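Local coordinates for protein exonuclease (Laribacter hongkongensis, PDB 3SYY) that digests double-stranded DNA with strict 5'-to-3' polarity as a magnesium-binding alkaline exonuclease of the PDDEXK, lambda-exonuclease-like family, at residues S35-N38 with Y39-E42; S185-L188 with A189-A193. All coordinates share one frame; numbering follows the deposited sequence.

Contact 1 (S35-N38 with Y39-E42); sequences SRQN and YMAE
Met40 runs outward beside Arg36, its methyl CE turned back to 3.8 Å from Arg36 NH2. The methyl approaches the guanidinium obliquely, and the two side chains run side by side in the same direction. They reach this position differently. Arg36 is extended from CG to NE, whereas Met40 starts with CG anti to its backbone N (chi1 157°) and then bends at both following torsions, which brings CE back toward the arginine. At its root Met40 rests on the backbone, with CB 3.4 Å from Arg36 O. Gln37 flanks the same methionine, bent at its second torsion and pointing the same way.

Underneath run four successive i to i+4 bonds: Tyr39 N to Ser35 O (3.1 Å), Met40 N to Arg36 O (2.9 Å), Ala41 N to Gln37 O and Glu42 N to Asn38 O. The methyl of Ala41 lies 3.6 Å from both Gln37 O and Asn38 O, and Ala41 also packs against Trp119 of the second subunit.

The polar ends find their partners outside the two segments: Arg36 in a salt bridge to Glu190, Glu42 in one to Arg20, and the Tyr39 hydroxyl in a hydrogen bond with Thr17 N. This is regular alpha-helical i to i+4 packing in helix 34-49, part of the YqaJ-like (PDDEXK-clan) region; its Arg36 and Met40 pack on helix 174-205.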
ATOM      1  N   SER A  35     -15.781  -7.520  -2.103  1.00 39.75           N
ATOM      2  CA  SER A  35     -15.112  -8.023  -3.294  1.00 38.20           C
ATOM      3  C   SER A  35     -16.110  -8.290  -4.437  1.00 34.55           C
ATOM      4  O   SER A  35     -15.756  -8.144  -5.581  1.00 34.56           O
ATOM      5  CB  SER A  35     -14.294  -9.290  -2.999  1.00 38.14           C
ATOM      6  OG  SER A  35     -15.189 -10.272  -2.532  1.00 42.30           O
ATOM      7  N   ARG A  36     -17.327  -8.699  -4.123  1.00 32.26           N
ATOM      8  CA  ARG A  36     -18.326  -8.934  -5.197  1.00 30.54           C
ATOM      9  C   ARG A  36     -18.725  -7.612  -5.847  1.00 30.17           C
ATOM     10  O   ARG A  36     -18.716  -7.452  -7.068  1.00 28.92           O
ATOM     11  CB  ARG A  36     -19.559  -9.644  -4.657  1.00 30.19           C
ATOM     12  CG  ARG A  36     -20.593 -10.089  -5.759  1.00 26.64           C
ATOM     13  CD  ARG A  36     -21.862 -10.538  -5.071  1.00 33.04           C
ATOM     14  NE  ARG A  36     -22.786 -11.227  -5.981  1.00 35.20           N
ATOM     15  CZ  ARG A  36     -23.742 -10.609  -6.695  1.00 36.50           C
ATOM     16  NH1 ARG A  36     -24.572 -11.313  -7.459  1.00 31.89           N
ATOM     17  NH2 ARG A  36     -23.895  -9.292  -6.611  1.00 33.31           N
ATOM     18  N   GLN A  37     -19.067  -6.641  -5.014  1.00 29.92           N
ATOM     19  CA  GLN A  37     -19.385  -5.306  -5.536  1.00 31.71           C
ATOM     20  C   GLN A  37     -18.244  -4.612  -6.242  1.00 30.49           C
ATOM     21  O   GLN A  37     -18.450  -3.943  -7.264  1.00 30.44           O
ATOM     22  CB  GLN A  37     -20.033  -4.446  -4.426  1.00 32.08           C
ATOM     23  CG  GLN A  37     -21.376  -5.126  -3.943  1.00 36.16           C
ATOM     24  CD  GLN A  37     -22.246  -5.784  -5.128  1.00 44.65           C
ATOM     25  OE1 GLN A  37     -22.646  -5.079  -6.112  1.00 46.07           O
ATOM     26  NE2 GLN A  37     -22.538  -7.138  -5.020  1.00 34.06           N
ATOM     27  N   ASN A  38     -17.012  -4.758  -5.731  1.00 30.78           N
ATOM     28  CA  ASN A  38     -15.857  -4.149  -6.424  1.00 30.46           C
ATOM     29  C   ASN A  38     -15.598  -4.775  -7.790  1.00 29.91           C
ATOM     30  O   ASN A  38     -15.268  -4.082  -8.734  1.00 28.32           O
ATOM     31  CB  ASN A  38     -14.569  -4.240  -5.558  1.00 33.14           C
ATOM     32  CG  ASN A  38     -14.662  -3.396  -4.303  1.00 38.13           C
ATOM     33  OD1 ASN A  38     -15.388  -2.401  -4.278  1.00 41.54           O
ATOM     34  ND2 ASN A  38     -13.954  -3.800  -3.245  1.00 42.27           N
ATOM     35  N   TYR A  39     -15.752  -6.096  -7.897  1.00 29.07           N
ATOM     36  CA  TYR A  39     -15.603  -6.751  -9.212  1.00 29.40           C
ATOM     37  C   TYR A  39     -16.728  -6.302 -10.146  1.00 28.74           C
ATOM     38  O   TYR A  39     -16.496  -6.037 -11.294  1.00 28.99           O
ATOM     39  CB  TYR A  39     -15.658  -8.283  -9.029  1.00 30.00           C
ATOM     40  CG  TYR A  39     -15.299  -9.084 -10.257  1.00 28.44           C
ATOM     41  CD1 TYR A  39     -14.314  -8.648 -11.131  1.00 26.56           C
ATOM     42  CD2 TYR A  39     -15.937 -10.300 -10.524  1.00 27.54           C
ATOM     43  CE1 TYR A  39     -13.970  -9.411 -12.260  1.00 30.50           C
ATOM     44  CE2 TYR A  39     -15.596 -11.047 -11.633  1.00 27.82           C
ATOM     45  CZ  TYR A  39     -14.644 -10.625 -12.482  1.00 24.42           C
ATOM     46  OH  TYR A  39     -14.326 -11.382 -13.584  1.00 27.80           O
ATOM     47  N   MET A  40     -17.948  -6.255  -9.626  1.00 30.18           N
ATOM     48  CA  MET A  40     -19.101  -5.788 -10.436  1.00 31.63           C
ATOM     49  C   MET A  40     -18.794  -4.398 -11.042  1.00 30.97           C
ATOM     50  O   MET A  40     -18.929  -4.193 -12.249  1.00 30.26           O
ATOM     51  CB  MET A  40     -20.322  -5.821  -9.542  1.00 31.66           C
ATOM     52  CG  MET A  40     -21.434  -4.927  -9.961  1.00 38.30           C
ATOM     53  SD  MET A  40     -22.610  -5.862 -10.854  1.00 44.05           S
ATOM     54  CE  MET A  40     -23.152  -7.067  -9.650  1.00 42.91           C
ATOM     55  N   ALA A  41     -18.268  -3.475 -10.211  1.00 30.85           N
ATOM     56  CA  ALA A  41     -17.898  -2.135 -10.658  1.00 30.13           C
ATOM     57  C   ALA A  41     -16.819  -2.216 -11.728  1.00 29.45           C
ATOM     58  O   ALA A  41     -16.865  -1.517 -12.751  1.00 29.62           O
ATOM     59  CB  ALA A  41     -17.449  -1.262  -9.445  1.00 29.43           C
ATOM     60  N   GLU A  42     -15.842  -3.114 -11.545  1.00 29.12           N
ATOM     61  CA  GLU A  42     -14.804  -3.259 -12.535  1.00 28.94           C
ATOM     62  C   GLU A  42     -15.382  -3.680 -13.893  1.00 28.02           C
ATOM     63  O   GLU A  42     -14.958  -3.184 -14.949  1.00 27.96           O
ATOM     64  CB  GLU A  42     -13.828  -4.399 -12.133  1.00 30.19           C
ATOM     65  CG  GLU A  42     -12.593  -4.035 -11.384  1.00 35.01           C
ATOM     66  CD  GLU A  42     -11.824  -5.317 -11.002  1.00 36.27           C
ATOM     67  OE1 GLU A  42     -11.872  -5.684  -9.820  1.00 40.03           O
ATOM     68  OE2 GLU A  42     -11.263  -5.942 -11.914  1.00 38.26           O
TER

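Contact 2 (S185-L188 with A189-A193); sequences SAFL and AELEA
Two consecutive turns of the long C-terminal helix 174-205 make this contact, in which Leu188 and Leu191 pair on the buried side. Their CD2 methyls stand 3.9 Å apart, and the two side chains lie alongside each other, pointing the same way. Leu191 has CG anti to its backbone N (chi1 169°), while Leu188 has CG anti to its carbonyl carbon (chi1 -78°); from these different starts the two CD2 branches turn toward each other. Leu191 CD2 also reaches the ring of Phe187 obliquely, 4.3 Å from CE2, which makes a small apolar cluster of the three residues.

That cluster is the inward side of an amphipathic alpha-helix: Phe187 and Leu188 pack on Val16 of strand 16-17, and Leu191 on Ile44 of helix 34-49. The backbone holds the spacing through four i to i+4 bonds, among them Leu191 N to Phe187 O (3.0 Å) and Glu192 N to Leu188 O (3.0 Å).

Both glutamates are exposed and extended beyond CG, and each lies back along the carbonyl one turn earlier. Glu190 CG passes 3.4 Å from Ala186 O, and Glu192 CG 3.6 Å from Leu188 O. The Glu192 carboxylate is held across the helix interface by a salt bridge to Arg47 of helix 34-49.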
ATOM      1  N   SER A 185     -24.499 -16.565 -13.014  1.00 31.02           N
ATOM      2  CA  SER A 185     -25.717 -16.112 -13.709  1.00 32.08           C
ATOM      3  C   SER A 185     -26.397 -14.920 -13.028  1.00 30.73           C
ATOM      4  O   SER A 185     -26.735 -13.963 -13.705  1.00 31.42           O
ATOM      5  CB  SER A 185     -26.688 -17.292 -13.908  1.00 31.51           C
ATOM      6  OG  SER A 185     -26.215 -18.076 -14.993  1.00 33.15           O
ATOM      7  N   ALA A 186     -26.593 -14.988 -11.723  1.00 31.38           N
ATOM      8  CA  ALA A 186     -27.226 -13.903 -10.970  1.00 30.89           C
ATOM      9  C   ALA A 186     -26.387 -12.630 -11.033  1.00 31.57           C
ATOM     10  O   ALA A 186     -26.915 -11.516 -11.218  1.00 30.33           O
ATOM     11  CB  ALA A 186     -27.420 -14.311  -9.557  1.00 31.61           C
ATOM     12  N   PHE A 187     -25.067 -12.795 -10.863  1.00 29.25           N
ATOM     13  CA  PHE A 187     -24.140 -11.681 -10.964  1.00 28.55           C
ATOM     14  C   PHE A 187     -24.131 -11.064 -12.349  1.00 28.45           C
ATOM     15  O   PHE A 187     -24.115  -9.823 -12.482  1.00 29.17           O
ATOM     16  CB  PHE A 187     -22.735 -12.166 -10.535  1.00 27.04           C
ATOM     17  CG  PHE A 187     -21.646 -11.140 -10.654  1.00 25.94           C
ATOM     18  CD1 PHE A 187     -21.147 -10.513  -9.496  1.00 27.17           C
ATOM     19  CD2 PHE A 187     -21.055 -10.887 -11.864  1.00 27.98           C
ATOM     20  CE1 PHE A 187     -20.102  -9.640  -9.561  1.00 23.34           C
ATOM     21  CE2 PHE A 187     -19.990  -9.996 -11.960  1.00 25.28           C
ATOM     22  CZ  PHE A 187     -19.525  -9.358 -10.759  1.00 23.68           C
ATOM     23  N   LEU A 188     -24.151 -11.892 -13.390  1.00 27.47           N
ATOM     24  CA  LEU A 188     -24.173 -11.344 -14.744  1.00 28.82           C
ATOM     25  C   LEU A 188     -25.525 -10.631 -15.018  1.00 28.46           C
ATOM     26  O   LEU A 188     -25.564  -9.669 -15.745  1.00 27.86           O
ATOM     27  CB  LEU A 188     -23.925 -12.417 -15.804  1.00 27.81           C
ATOM     28  CG  LEU A 188     -22.424 -12.782 -15.905  1.00 30.12           C
ATOM     29  CD1 LEU A 188     -22.217 -14.215 -16.565  1.00 28.94           C
ATOM     30  CD2 LEU A 188     -21.664 -11.695 -16.651  1.00 26.33           C
ATOM     31  N   ALA A 189     -26.593 -11.107 -14.399  1.00 29.57           N
ATOM     32  CA  ALA A 189     -27.922 -10.478 -14.614  1.00 30.63           C
ATOM     33  C   ALA A 189     -27.905  -9.053 -14.048  1.00 30.83           C
ATOM     34  O   ALA A 189     -28.377  -8.121 -14.721  1.00 30.60           O
ATOM     35  CB  ALA A 189     -29.029 -11.336 -13.952  1.00 31.27           C
ATOM     36  N   GLU A 190     -27.318  -8.888 -12.860  1.00 30.51           N
ATOM     37  CA  GLU A 190     -27.210  -7.601 -12.181  1.00 30.22           C
ATOM     38  C   GLU A 190     -26.310  -6.663 -12.909  1.00 30.07           C
ATOM     39  O   GLU A 190     -26.656  -5.482 -13.077  1.00 29.13           O
ATOM     40  CB  GLU A 190     -26.728  -7.720 -10.742  1.00 30.95           C
ATOM     41  CG  GLU A 190     -27.675  -8.470  -9.832  1.00 33.73           C
ATOM     42  CD  GLU A 190     -26.959  -8.880  -8.535  1.00 38.79           C
ATOM     43  OE1 GLU A 190     -27.219  -9.988  -8.027  1.00 42.62           O
ATOM     44  OE2 GLU A 190     -26.107  -8.111  -8.056  1.00 37.10           O
ATOM     45  N   LEU A 191     -25.169  -7.183 -13.360  1.00 29.64           N
ATOM     46  CA  LEU A 191     -24.248  -6.439 -14.222  1.00 30.07           C
ATOM     47  C   LEU A 191     -24.904  -5.884 -15.497  1.00 30.39           C
ATOM     48  O   LEU A 191     -24.784  -4.682 -15.813  1.00 31.59           O
ATOM     49  CB  LEU A 191     -23.022  -7.320 -14.547  1.00 28.62           C
ATOM     50  CG  LEU A 191     -22.040  -6.908 -15.616  1.00 33.16           C
ATOM     51  CD1 LEU A 191     -21.431  -5.609 -15.198  1.00 33.96           C
ATOM     52  CD2 LEU A 191     -20.899  -7.971 -15.651  1.00 33.04           C
ATOM     53  N   GLU A 192     -25.578  -6.740 -16.246  1.00 30.66           N
ATOM     54  CA  GLU A 192     -26.221  -6.298 -17.471  1.00 32.03           C
ATOM     55  C   GLU A 192     -27.385  -5.294 -17.244  1.00 32.23           C
ATOM     56  O   GLU A 192     -27.521  -4.294 -17.985  1.00 32.50           O
ATOM     57  CB  GLU A 192     -26.654  -7.502 -18.251  1.00 31.33           C
ATOM     58  CG  GLU A 192     -25.461  -8.074 -18.942  1.00 37.67           C
ATOM     59  CD  GLU A 192     -25.708  -9.462 -19.432  1.00 43.45           C
ATOM     60  OE1 GLU A 192     -24.865  -9.920 -20.229  1.00 50.12           O
ATOM     61  OE2 GLU A 192     -26.722 -10.089 -19.038  1.00 44.91           O
ATOM     62  N   ALA A 193     -28.162  -5.532 -16.194  1.00 32.42           N
ATOM     63  CA  ALA A 193     -29.220  -4.604 -15.800  1.00 33.20           C
ATOM     64  C   ALA A 193     -28.648  -3.265 -15.387  1.00 33.33           C
ATOM     65  O   ALA A 193     -29.213  -2.213 -15.704  1.00 33.87           O
ATOM     66  CB  ALA A 193     -30.040  -5.178 -14.657  1.00 32.52           C
TER

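Contacts 1 and 2 are neighbouring turns of two helices, 34-49 and 174-205, that pack together with the contact centres 12 Å apart. Their polar join is the salt bridge from Arg36 NH2 to Glu190 OE2, 2.9 Å long. Beside it Met40 CE lies 3.5 Å from the same Glu190 OE2, and Met40 CA meets the Phe187 ring at CZ, 3.6 Å away, so charge and apolar packing share one interface. Neither contact binds metal. In contact 1 the Tyr39 side chain is about 13 Å from a bound magnesium ion and about 11 Å from the side chain of the magnesium-binding Ser100; contact 2 lies away from that site.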